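Local coordinates for DUF917 domain-containing protein (Chromobacterium violaceum, PDB 2O3I) that is of unknown function but belongs to the DUF917 (S-Me-THD-like) family, and is possibly related to S-methyl thiohydantoin desulfurases, at residues Asn81-Ala86 with Ala159-Leu164. The protein carries 2 engineered substitutions. Residues are numbered along the deposited sequence; the frame is centred on the assembly and turned at random.
Sequences NGPVEA and AGESGL
The carboxylate of Glu161 lies across the first turn of helix 81-96 and overlaps the CB and backbone of Asn81. Glu161 OE1 sits 3.2 Å from Asn81 CB. Glu161 OE2 accepts a hydrogen bond from Gly82 N at 2.8 Å. This N-H comes from above the carboxylate plane, about 50° out of it. OE1 takes a weak hydrogen bond from Asn81 N. The side chain of Glu161 bends at chi2 (-66°), which folds the carboxylate back toward the helix start. Tyr67 OH is also hydrogen-bonded to Glu161 OE2, so this oxygen has two partners.

Asn81 returns the grip through its amide. Asn81 ND2 donates to Glu161 O at 3.1 Å, in the carbonyl plane and on a lone pair. The amide and carboxylate planes are only 7° apart, although the two side chains cross at about a right angle. Tyr43 OH is hydrogen-bonded to Asn81 OD1, so both ends of the amide are held.

The carboxylate thus takes backbone N-H groups at the start of the helix, from a loop more than 70 residues later in the chain. Its negative charge probably interacts favourably with the helix dipole. The loop joins antiparallel strands 156-159 and 165-171 at the edge of the mixed sheet within this chain, in the S-Me-THD-like N-terminal domain. The helix packs over strands 61-69 and 203-211, in the interior of the sheet.

Gly82 lies close to the loop backbone. Gly82 CA makes a CA-H...O contact with Gly160 O at 3.4 Å. Further along the helix, the methyl of Ala159 points at the helix, and Ala159 CB meets Glu85 CB at 3.7 Å. Ala86 CB is 4.1 Å from Ala159 CB, and also packs on Ala207 of strand 203-211.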
ATOM      1  N   ASN A  81      -5.581 -18.415   9.860  1.00 27.28           N
ATOM      2  CA  ASN A  81      -4.150 -18.157   9.984  1.00 28.62           C
ATOM      3  C   ASN A  81      -3.807 -16.673   9.894  1.00 27.12           C
ATOM      4  O   ASN A  81      -3.013 -16.167  10.688  1.00 28.88           O
ATOM      5  CB  ASN A  81      -3.365 -18.935   8.921  1.00 28.95           C
ATOM      6  CG  ASN A  81      -3.276 -20.418   9.229  1.00 31.24           C
ATOM      7  OD1 ASN A  81      -3.757 -20.875  10.268  1.00 31.35           O
ATOM      8  ND2 ASN A  81      -2.654 -21.176   8.330  1.00 31.02           N
ATOM      9  N   GLY A  82      -4.404 -15.978   8.932  1.00 24.41           N
ATOM     10  CA  GLY A  82      -4.132 -14.557   8.776  1.00 25.36           C
ATOM     11  C   GLY A  82      -4.418 -13.741  10.028  1.00 23.52           C
ATOM     12  O   GLY A  82      -3.524 -13.065  10.537  1.00 22.19           O
ATOM     13  N   PRO A  83      -5.662 -13.768  10.537  1.00 23.09           N
ATOM     14  CA  PRO A  83      -6.013 -13.012  11.744  1.00 24.19           C
ATOM     15  C   PRO A  83      -5.163 -13.416  12.950  1.00 24.15           C
ATOM     16  O   PRO A  83      -4.737 -12.570  13.734  1.00 24.66           O
ATOM     17  CB  PRO A  83      -7.494 -13.342  11.935  1.00 24.81           C
ATOM     18  CG  PRO A  83      -7.978 -13.468  10.527  1.00 23.65           C
ATOM     19  CD  PRO A  83      -6.874 -14.291   9.879  1.00 22.15           C
ATOM     20  N   VAL A  84      -4.924 -14.713  13.100  1.00 25.04           N
ATOM     21  CA  VAL A  84      -4.110 -15.198  14.208  1.00 25.32           C
ATOM     22  C   VAL A  84      -2.706 -14.591  14.104  1.00 26.37           C
ATOM     23  O   VAL A  84      -2.145 -14.091  15.088  1.00 25.45           O
ATOM     24  CB  VAL A  84      -4.008 -16.744  14.184  1.00 23.06           C
ATOM     25  CG1 VAL A  84      -2.944 -17.213  15.153  1.00 24.05           C
ATOM     26  CG2 VAL A  84      -5.344 -17.361  14.551  1.00 22.51           C
ATOM     27  N   GLU A  85      -2.148 -14.617  12.901  1.00 27.66           N
ATOM     28  CA  GLU A  85      -0.810 -14.077  12.689  1.00 30.63           C
ATOM     29  C   GLU A  85      -0.764 -12.556  12.900  1.00 30.07           C
ATOM     30  O   GLU A  85       0.224 -12.026  13.418  1.00 30.42           O
ATOM     31  CB  GLU A  85      -0.321 -14.428  11.284  1.00 33.94           C
ATOM     32  CG  GLU A  85       1.185 -14.393  11.148  1.00 39.97           C
ATOM     33  CD  GLU A  85       1.860 -15.478  11.966  1.00 42.56           C
ATOM     34  OE1 GLU A  85       2.885 -15.183  12.616  1.00 43.97           O
ATOM     35  OE2 GLU A  85       1.367 -16.628  11.952  1.00 45.97           O
ATOM     36  N   ALA A  86      -1.828 -11.859  12.503  1.00 27.52           N
ATOM     37  CA  ALA A  86      -1.901 -10.401  12.666  1.00 26.35           C
ATOM     38  C   ALA A  86      -1.991 -10.036  14.146  1.00 25.11           C
ATOM     39  O   ALA A  86      -1.320  -9.109  14.616  1.00 24.52           O
ATOM     40  CB  ALA A  86      -3.120  -9.836  11.911  1.00 23.92           C
ATOM     41  N   ALA A 159      -1.898  -9.858   7.513  1.00 29.68           N
ATOM     42  CA  ALA A 159      -1.172 -11.118   7.462  1.00 30.30           C
ATOM     43  C   ALA A 159      -1.728 -12.140   6.482  1.00 30.25           C
ATOM     44  O   ALA A 159      -2.933 -12.188   6.231  1.00 30.25           O
ATOM     45  CB  ALA A 159      -1.111 -11.716   8.856  1.00 28.53           C
ATOM     46  N   GLY A 160      -0.823 -12.949   5.933  1.00 33.60           N
ATOM     47  CA  GLY A 160      -1.188 -13.998   4.993  1.00 35.52           C
ATOM     48  C   GLY A 160      -1.420 -15.306   5.731  1.00 37.65           C
ATOM     49  O   GLY A 160      -1.320 -15.357   6.959  1.00 37.37           O
ATOM     50  N   GLU A 161      -1.717 -16.370   4.993  1.00 40.18           N
ATOM     51  CA  GLU A 161      -1.981 -17.672   5.599  1.00 42.04           C
ATOM     52  C   GLU A 161      -0.731 -18.525   5.815  1.00 43.26           C
ATOM     53  O   GLU A 161      -0.766 -19.510   6.560  1.00 42.77           O
ATOM     54  CB  GLU A 161      -2.986 -18.446   4.737  1.00 43.05           C
ATOM     55  CG  GLU A 161      -4.350 -17.763   4.609  1.00 44.46           C
ATOM     56  CD  GLU A 161      -5.104 -17.704   5.934  1.00 46.58           C
ATOM     57  OE1 GLU A 161      -5.389 -18.785   6.503  1.00 45.79           O
ATOM     58  OE2 GLU A 161      -5.411 -16.583   6.403  1.00 44.06           O
ATOM     59  N   SER A 162       0.371 -18.145   5.173  1.00 43.56           N
ATOM     60  CA  SER A 162       1.620 -18.895   5.290  1.00 44.07           C
ATOM     61  C   SER A 162       2.554 -18.353   6.372  1.00 44.12           C
ATOM     62  O   SER A 162       3.083 -19.112   7.190  1.00 45.92           O
ATOM     63  CB  SER A 162       2.348 -18.906   3.943  1.00 44.36           C
ATOM     64  OG  SER A 162       2.580 -17.585   3.482  1.00 47.97           O
ATOM     65  N   GLY A 163       2.755 -17.042   6.375  1.00 42.23           N
ATOM     66  CA  GLY A 163       3.633 -16.435   7.357  1.00 41.33           C
ATOM     67  C   GLY A 163       3.945 -15.005   6.978  1.00 40.13           C
ATOM     68  O   GLY A 163       4.652 -14.299   7.691  1.00 41.75           O
ATOM     69  N   LEU A 164       3.415 -14.580   5.839  1.00 39.02           N
ATOM     70  CA  LEU A 164       3.615 -13.221   5.359  1.00 38.87           C
ATOM     71  C   LEU A 164       2.882 -12.231   6.279  1.00 37.98           C
ATOM     72  O   LEU A 164       1.704 -12.408   6.584  1.00 37.02           O
ATOM     73  CB  LEU A 164       3.110 -13.129   3.912  1.00 39.85           C
ATOM     74  CG  LEU A 164       2.977 -11.828   3.108  1.00 40.50           C
ATOM     75  CD1 LEU A 164       1.671 -11.173   3.449  1.00 42.40           C
ATOM     76  CD2 LEU A 164       4.148 -10.904   3.358  1.00 41.24           C
TER